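Side-chain contacts in NAF1 (Saccharomyces cerevisiae, PDB 2V3M), which acts as an assembly factor for box H/ACA snoRNPs, binding RNA and joining the immature particle until GAR1 replaces it, as ribosome biogenesis requires: residues T28-I33 with I62-D67; K37-N42 with V103-K108; R55-G60 with G72-V77. All coordinates share one frame; numbering follows the deposited sequence.

Contact 1 of 3, residues T28-I33 with I62-D67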
# COMPACT_ATOMS: atom_id res chain seq x y z
N THR A 28 -3.03 -26.21 -12.81
CA THR A 28 -4.23 -25.54 -12.43
C THR A 28 -4.37 -24.24 -13.20
O THR A 28 -3.38 -23.74 -13.75
CB THR A 28 -4.43 -25.42 -10.90
OG1 THR A 28 -3.36 -24.75 -10.25
CG2 THR A 28 -4.59 -26.72 -10.28
N ILE A 29 -5.60 -23.72 -13.28
CA ILE A 29 -5.89 -22.48 -13.99
C ILE A 29 -5.52 -21.30 -13.13
O ILE A 29 -5.76 -21.28 -11.95
CB ILE A 29 -7.33 -22.45 -14.50
CG1 ILE A 29 -7.54 -23.75 -15.26
CG2 ILE A 29 -7.59 -21.19 -15.33
CD1 ILE A 29 -8.73 -23.93 -16.02
N ILE A 30 -4.87 -20.37 -13.79
CA ILE A 30 -4.37 -19.15 -13.22
C ILE A 30 -5.15 -18.05 -13.95
O ILE A 30 -5.42 -18.18 -15.17
CB ILE A 30 -2.83 -19.12 -13.46
CG1 ILE A 30 -2.10 -18.91 -12.18
CG2 ILE A 30 -2.34 -18.00 -14.29
CD1 ILE A 30 -2.00 -20.02 -11.44
N THR A 31 -5.58 -17.00 -13.25
CA THR A 31 -6.34 -15.93 -13.93
C THR A 31 -5.78 -14.52 -13.62
O THR A 31 -5.66 -14.19 -12.44
CB THR A 31 -7.75 -16.00 -13.45
OG1 THR A 31 -8.31 -17.14 -14.03
CG2 THR A 31 -8.61 -14.77 -13.84
N PRO A 32 -5.48 -13.71 -14.66
CA PRO A 32 -4.85 -12.41 -14.41
C PRO A 32 -5.77 -11.58 -13.49
O PRO A 32 -6.99 -11.68 -13.61
CB PRO A 32 -4.68 -11.81 -15.80
CG PRO A 32 -5.71 -12.49 -16.62
CD PRO A 32 -5.74 -13.91 -16.09
N ILE A 33 -5.21 -10.84 -12.55
CA ILE A 33 -6.04 -10.15 -11.63
C ILE A 33 -5.57 -8.69 -11.40
O ILE A 33 -6.39 -7.86 -11.07
CB ILE A 33 -6.09 -10.94 -10.28
CG1 ILE A 33 -7.25 -10.47 -9.41
CG2 ILE A 33 -4.82 -10.76 -9.46
CD1 ILE A 33 -8.63 -10.98 -9.94
N ILE A 62 -6.12 -17.43 -3.58
CA ILE A 62 -4.64 -17.31 -3.56
C ILE A 62 -4.06 -16.59 -4.76
O ILE A 62 -4.33 -17.00 -5.91
CB ILE A 62 -3.95 -18.64 -3.66
CG1 ILE A 62 -4.56 -19.79 -2.82
CG2 ILE A 62 -2.48 -18.45 -3.41
CD1 ILE A 62 -5.42 -19.44 -1.67
N PHE A 63 -3.23 -15.57 -4.50
CA PHE A 63 -2.54 -14.84 -5.52
C PHE A 63 -1.20 -15.50 -5.82
O PHE A 63 -0.57 -16.04 -4.89
CB PHE A 63 -2.33 -13.45 -5.00
CG PHE A 63 -3.59 -12.70 -4.83
CD1 PHE A 63 -4.34 -12.84 -3.68
CD2 PHE A 63 -4.02 -11.77 -5.78
CE1 PHE A 63 -5.54 -12.09 -3.52
CE2 PHE A 63 -5.19 -11.05 -5.62
CZ PHE A 63 -5.95 -11.21 -4.52
N CYS A 64 -0.77 -15.41 -7.07
CA CYS A 64 0.58 -15.85 -7.52
C CYS A 64 1.06 -15.02 -8.69
O CYS A 64 0.29 -14.28 -9.23
CB CYS A 64 0.52 -17.31 -7.98
SG CYS A 64 -0.67 -17.66 -9.39
N LEU A 65 2.31 -15.14 -9.07
CA LEU A 65 2.83 -14.47 -10.22
C LEU A 65 2.51 -15.38 -11.39
O LEU A 65 1.98 -16.42 -11.16
CB LEU A 65 4.34 -14.24 -10.01
CG LEU A 65 4.74 -12.95 -9.24
CD1 LEU A 65 3.58 -12.13 -8.77
CD2 LEU A 65 5.66 -13.28 -8.13
N GLU A 66 2.85 -15.00 -12.61
CA GLU A 66 2.75 -15.86 -13.80
C GLU A 66 3.57 -17.11 -13.70
O GLU A 66 3.27 -18.10 -14.34
CB GLU A 66 3.18 -15.09 -15.02
CG GLU A 66 2.60 -15.58 -16.26
CD GLU A 66 2.75 -14.61 -17.40
OE1 GLU A 66 2.10 -14.82 -18.41
OE2 GLU A 66 3.52 -13.63 -17.29
N ASP A 67 4.68 -17.09 -12.98
CA ASP A 67 5.47 -18.34 -12.95
C ASP A 67 4.97 -19.24 -11.82
O ASP A 67 5.64 -20.17 -11.39
CB ASP A 67 6.95 -18.10 -12.79
CG ASP A 67 7.30 -17.31 -11.53
OD1 ASP A 67 6.38 -16.90 -10.80
OD2 ASP A 67 8.53 -17.07 -11.30
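Ile33 and Phe63 meet in the buried part of this contact. The Ile33 methyl CG2 sits at the rim of the Phe63 ring, near the ring plane. It lies 3.9 Å from Phe63 CE2 and equally close to Phe63 CD2, so the methyl faces one ring bond and not the ring face. The two side chains cross at about a right angle. The CB of Phe63 does not point straight at 28-33. With CG set beside the backbone N (chi1 -67°), the ring comes nearer and meets the methyl with its CD2-CE2 edge. Both residues are buried.

The second touch is between Ile30 and Cys64. The Cys64 sulfur meets the CG1-CD1 branch of Ile30, with Ile30 CG1 and Ile30 CD1 each 3.4 Å from Cys64 SG. Cys64 is buried, while Ile30 is partly exposed. Beyond it the contact loosens: Glu66 is exposed, and its side chain stays 5.8 Å or more from 28-33.

The CA atoms of Ile33 and Phe63 are 8.5 Å apart, too far for paired strands. Strand 108-112 lies between the two in the antiparallel sheet. It bonds by its backbone to both: Ile33 pairs with Ala109, and Ile62 with Val112. The contact thus packs side chains across an intervening strand, as core packing within the sheet of the Gar1-like domain. Phe110 of that strand touches both Ile30 and Glu66, and strand 70-73 adds Ile71 against Phe63.

Contact 2 of 3, residues K37-N42 with V103-K108. With SO4 (sulfate ion), chain G.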
# COMPACT_ATOMS: atom_id res chain seq x y z
N LYS A 37 2.17 -4.03 -6.97
CA LYS A 37 2.62 -2.64 -6.91
C LYS A 37 3.43 -2.23 -5.70
O LYS A 37 4.18 -1.31 -5.79
CB LYS A 37 1.47 -1.74 -7.07
CG LYS A 37 0.93 -1.77 -8.50
CD LYS A 37 1.83 -1.05 -9.44
CE LYS A 37 1.09 -0.65 -10.69
NZ LYS A 37 2.06 0.03 -11.67
N SER A 38 3.35 -2.97 -4.60
CA SER A 38 4.01 -2.56 -3.40
C SER A 38 4.32 -3.65 -2.35
O SER A 38 3.65 -4.66 -2.25
CB SER A 38 3.19 -1.48 -2.75
OG SER A 38 4.06 -0.79 -1.90
N ALA A 39 5.37 -3.41 -1.54
CA ALA A 39 5.79 -4.36 -0.53
C ALA A 39 6.44 -3.62 0.59
O ALA A 39 7.59 -3.16 0.48
CB ALA A 39 6.71 -5.39 -1.13
N PHE A 40 5.67 -3.47 1.65
CA PHE A 40 6.21 -2.91 2.91
C PHE A 40 5.62 -3.66 4.10
O PHE A 40 4.46 -4.11 4.07
CB PHE A 40 5.88 -1.44 2.99
CG PHE A 40 4.43 -1.19 3.02
CD1 PHE A 40 3.76 -1.02 4.24
CD2 PHE A 40 3.70 -1.18 1.88
CE1 PHE A 40 2.37 -0.85 4.28
CE2 PHE A 40 2.37 -0.97 1.90
CZ PHE A 40 1.70 -0.80 3.14
N GLU A 41 6.44 -3.84 5.09
CA GLU A 41 6.04 -4.41 6.35
C GLU A 41 5.30 -5.67 6.19
O GLU A 41 4.20 -5.79 6.65
CB GLU A 41 5.24 -3.42 7.16
CG GLU A 41 6.16 -2.68 8.17
CD GLU A 41 5.38 -1.68 9.01
OE1 GLU A 41 5.72 -1.49 10.20
OE2 GLU A 41 4.41 -1.11 8.44
N ASN A 42 5.93 -6.62 5.53
CA ASN A 42 5.28 -7.88 5.24
C ASN A 42 3.93 -7.72 4.58
O ASN A 42 3.24 -8.75 4.42
CB ASN A 42 5.12 -8.76 6.47
CG ASN A 42 6.42 -9.25 7.01
OD1 ASN A 42 7.35 -9.65 6.29
ND2 ASN A 42 6.50 -9.23 8.31
N VAL A 103 11.34 -7.38 -4.69
CA VAL A 103 12.18 -7.17 -5.81
C VAL A 103 11.47 -7.41 -7.18
O VAL A 103 12.01 -7.14 -8.26
CB VAL A 103 13.32 -8.11 -5.58
CG1 VAL A 103 13.82 -8.76 -6.89
CG2 VAL A 103 14.36 -7.38 -4.84
N ARG A 104 10.26 -7.95 -7.16
CA ARG A 104 9.58 -8.20 -8.39
C ARG A 104 8.38 -7.31 -8.64
O ARG A 104 7.51 -7.75 -9.37
CB ARG A 104 9.06 -9.58 -8.32
CG ARG A 104 10.15 -10.66 -8.33
CD ARG A 104 9.72 -11.62 -9.34
NE ARG A 104 9.57 -12.95 -8.83
CZ ARG A 104 8.93 -13.91 -9.48
NH1 ARG A 104 8.32 -13.69 -10.65
NH2 ARG A 104 8.87 -15.09 -8.93
N LEU A 105 8.32 -6.12 -8.02
CA LEU A 105 7.30 -5.15 -8.26
C LEU A 105 7.06 -4.92 -9.73
O LEU A 105 8.02 -4.86 -10.49
CB LEU A 105 7.73 -3.86 -7.66
CG LEU A 105 7.24 -3.60 -6.23
CD1 LEU A 105 6.85 -4.94 -5.48
CD2 LEU A 105 8.28 -2.73 -5.53
N GLY A 106 5.78 -4.81 -10.15
CA GLY A 106 5.44 -4.43 -11.53
C GLY A 106 5.01 -5.60 -12.39
O GLY A 106 4.49 -5.39 -13.49
N GLU A 107 5.27 -6.82 -11.91
CA GLU A 107 4.88 -8.07 -12.59
C GLU A 107 3.41 -8.28 -12.42
O GLU A 107 2.84 -7.87 -11.35
CB GLU A 107 5.55 -9.29 -12.00
CG GLU A 107 6.91 -9.50 -12.47
CD GLU A 107 7.55 -10.84 -12.05
OE1 GLU A 107 6.82 -11.82 -11.89
OE2 GLU A 107 8.81 -10.91 -11.91
N LYS A 108 2.79 -8.92 -13.42
CA LYS A 108 1.36 -9.21 -13.39
C LYS A 108 0.98 -10.20 -12.32
O LYS A 108 1.66 -11.20 -12.19
CB LYS A 108 0.91 -9.78 -14.68
CG LYS A 108 0.66 -8.75 -15.71
CD LYS A 108 0.32 -9.45 -16.94
CE LYS A 108 -0.19 -8.45 -18.04
NZ LYS A 108 -1.23 -7.41 -17.44
S SO4 G . 9.53 -2.90 4.86
O1 SO4 G . 8.63 -1.99 5.58
O2 SO4 G . 9.48 -2.63 3.41
O3 SO4 G . 10.90 -2.76 5.32
O4 SO4 G . 9.13 -4.26 5.21
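The flat peptide group joining Lys37 to Ser38 carries the contact, and Leu105 lies over one of its faces. Leu105 CG is 3.8 Å from Lys37 O, and Leu105 CD1 is 4.1 Å from Ser38 N. The same methyl reaches the side chain of Ala39, with Leu105 CD1 4.4 Å from Ala39 CB. A second flat group, the Phe40 ring, has Ser38 OG at its edge and in its plane. That hydroxyl is hydrogen-bonded to Ser38 OG of the second subunit, and Phe40 packs on Ser38 of the same neighbour. One side of this strand is therefore part of the dimer interface. A third, the Arg104 guanidinium, has the Glu107 carboxylate at its NH1 edge. Arg104 NH1 forms a salt bridge to Glu107 OE1 at 2.7 Å; the hydrogen bond within it is weak.

Lys37 and Ser38 form a classic beta bulge opposite Ile45. The facing segment is a type II beta turn from Arg104 to Glu107, which leads from helix 95-102 into strand 108-112. Gly106 takes the positive phi of the turn (103°), which glycine readily adopts. Backbone bonds from Gly106 and Glu107 to Leu36 tie the turn to strand 30-40.

Past the strand end, a sulfate, probably from the crystallisation liquor, accepts a hydrogen bond from the backbone: Glu41 N to sulfate O4 is 2.7 Å. The bond is bent, at 139°.

Contact 3 of 3, residues R55-G60 with G72-V77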
# COMPACT_ATOMS: atom_id res chain seq x y z
N ARG A 55 -12.01 -12.21 -13.63
CA ARG A 55 -11.50 -11.77 -12.32
C ARG A 55 -12.50 -11.98 -11.09
O ARG A 55 -12.86 -10.99 -10.36
CB ARG A 55 -11.02 -10.31 -12.43
CG ARG A 55 -10.74 -9.77 -13.84
CD ARG A 55 -11.78 -8.74 -14.18
NE ARG A 55 -13.12 -9.23 -13.81
CZ ARG A 55 -14.04 -9.70 -14.66
NH1 ARG A 55 -13.81 -9.74 -15.98
NH2 ARG A 55 -15.21 -10.11 -14.19
N VAL A 56 -12.91 -13.26 -10.87
CA VAL A 56 -13.93 -13.67 -9.87
C VAL A 56 -13.32 -14.19 -8.56
O VAL A 56 -13.02 -15.38 -8.41
CB VAL A 56 -14.90 -14.71 -10.45
CG1 VAL A 56 -16.16 -14.85 -9.55
CG2 VAL A 56 -15.27 -14.34 -11.89
N LEU A 57 -13.23 -13.28 -7.58
CA LEU A 57 -12.42 -13.42 -6.39
C LEU A 57 -13.24 -13.91 -5.22
O LEU A 57 -14.44 -13.60 -5.13
CB LEU A 57 -11.89 -12.04 -6.06
CG LEU A 57 -10.87 -11.58 -5.01
CD1 LEU A 57 -9.60 -12.37 -4.98
CD2 LEU A 57 -10.55 -10.24 -5.45
N LYS A 58 -12.59 -14.67 -4.32
CA LYS A 58 -13.21 -15.28 -3.12
C LYS A 58 -12.54 -14.77 -1.80
O LYS A 58 -11.56 -14.07 -1.85
CB LYS A 58 -13.06 -16.79 -3.23
CG LYS A 58 -14.18 -17.59 -2.70
CD LYS A 58 -15.42 -17.48 -3.63
CE LYS A 58 -15.42 -18.46 -4.81
NZ LYS A 58 -16.79 -18.96 -5.10
N GLU A 59 -13.07 -15.10 -0.62
CA GLU A 59 -12.27 -14.96 0.62
C GLU A 59 -11.34 -16.13 0.54
O GLU A 59 -11.79 -17.21 0.15
CB GLU A 59 -13.13 -15.17 1.88
CG GLU A 59 -12.42 -14.73 3.16
CD GLU A 59 -12.43 -15.79 4.29
OE1 GLU A 59 -11.30 -16.20 4.66
OE2 GLU A 59 -13.53 -16.21 4.80
N GLY A 60 -10.08 -16.01 0.92
CA GLY A 60 -9.26 -17.22 0.80
C GLY A 60 -8.80 -17.52 -0.64
O GLY A 60 -8.45 -18.67 -0.99
N GLY A 72 0.22 -15.17 -1.78
CA GLY A 72 -0.44 -15.54 -0.52
C GLY A 72 -1.94 -15.22 -0.61
O GLY A 72 -2.59 -15.13 -1.67
N MSE A 73 -2.55 -15.09 0.55
CA MSE A 73 -4.01 -15.15 0.58
C MSE A 73 -4.55 -13.80 0.85
O MSE A 73 -3.94 -13.00 1.59
CB MSE A 73 -4.40 -15.92 1.72
CG MSE A 73 -5.71 -16.43 1.53
SE MSE A 73 -4.87 -18.11 1.54
CE MSE A 73 -5.95 -19.28 2.53
N LEU A 74 -5.70 -13.50 0.28
CA LEU A 74 -6.24 -12.11 0.40
C LEU A 74 -6.49 -11.66 1.83
O LEU A 74 -7.04 -12.37 2.67
CB LEU A 74 -7.58 -12.02 -0.28
CG LEU A 74 -8.26 -10.64 -0.21
CD1 LEU A 74 -7.46 -9.69 -1.06
CD2 LEU A 74 -9.56 -10.69 -0.84
N THR A 75 -6.10 -10.48 2.18
CA THR A 75 -6.22 -10.14 3.59
C THR A 75 -7.17 -9.00 3.68
O THR A 75 -8.03 -8.95 4.52
CB THR A 75 -4.93 -9.58 4.18
OG1 THR A 75 -3.86 -10.50 4.02
CG2 THR A 75 -5.08 -9.34 5.68
N GLU A 76 -6.97 -8.03 2.80
CA GLU A 76 -7.87 -6.93 2.72
C GLU A 76 -8.04 -6.32 1.34
O GLU A 76 -7.08 -6.18 0.53
CB GLU A 76 -7.38 -5.86 3.62
CG GLU A 76 -8.26 -4.70 3.76
CD GLU A 76 -7.63 -3.50 4.55
OE1 GLU A 76 -6.43 -3.51 4.89
OE2 GLU A 76 -8.28 -2.47 4.85
N VAL A 77 -9.27 -5.92 1.09
CA VAL A 77 -9.61 -5.23 -0.13
C VAL A 77 -9.83 -3.79 0.26
O VAL A 77 -10.66 -3.48 1.11
CB VAL A 77 -10.93 -5.73 -0.75
CG1 VAL A 77 -11.25 -4.91 -2.01
CG2 VAL A 77 -10.85 -7.26 -1.00
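Leu57 and Leu74 make the apolar side-chain contact, and it is a light one. The branch carbon Leu57 CG stands 4.5 Å from the methyl Leu74 CD2. In both leucines CB points toward the opposite segment. Leu74 has CG anti to its backbone N (chi1 179°), which carries CD2 to the loop. Tyr86 and Phe63 both pack against this leucine pair.

Two further touches set a side chain against backbone. Leu74 CD2 also lies 4.1 Å from Lys58 O. Nearby, selenomethionine Met73 places its CG 3.7 Å from Gly60 CA and 3.9 Å from Gly60 C. The Met73 chain then bends at chi2 and chi3. Met73 also packs on Pro16, Leu18 and Ile62. Gly60 has a positive phi (78°).

The polar bonds lie beside the contact. Thr75 OG1 makes a weak hydrogen bond back to Met73 O, at 3.5 Å, and a second bond to Lys89 N. Glu76 forms a salt bridge with Arg87 and also bonds to Gly79 N of the second subunit. Thr75 and Glu76 both face Arg87, which makes a classic beta bulge.

The loop 55-60, which comes before strand 62-65, thus covers the link between strands 70-73 and 76-78. These are the two outermost strands of the antiparallel sheet within this chain, in the Gar1-like domain.

All three contacts belong to one Gar1-like domain and reach the same antiparallel sheet. Along the chain, contact 1 crosses both others, and contact 3 is nested inside the loop closed by contact 2. Contacts 1 and 2 share strand 30-40, with centres about 15 Å apart, and are joined by the Asp67–Arg104 salt bridge. Contacts 1 and 3, about 12 Å apart between centres, meet through neighbouring strands 62-65 and 70-73. Contacts 2 and 3, about 17 Å between centres, do not touch. Contact 1 therefore links the other two. Each contact has a segment wholly or partly in the RNA-binding region. Their interleaving ties distant chain parts into the domain that mediates binding to Cbf5.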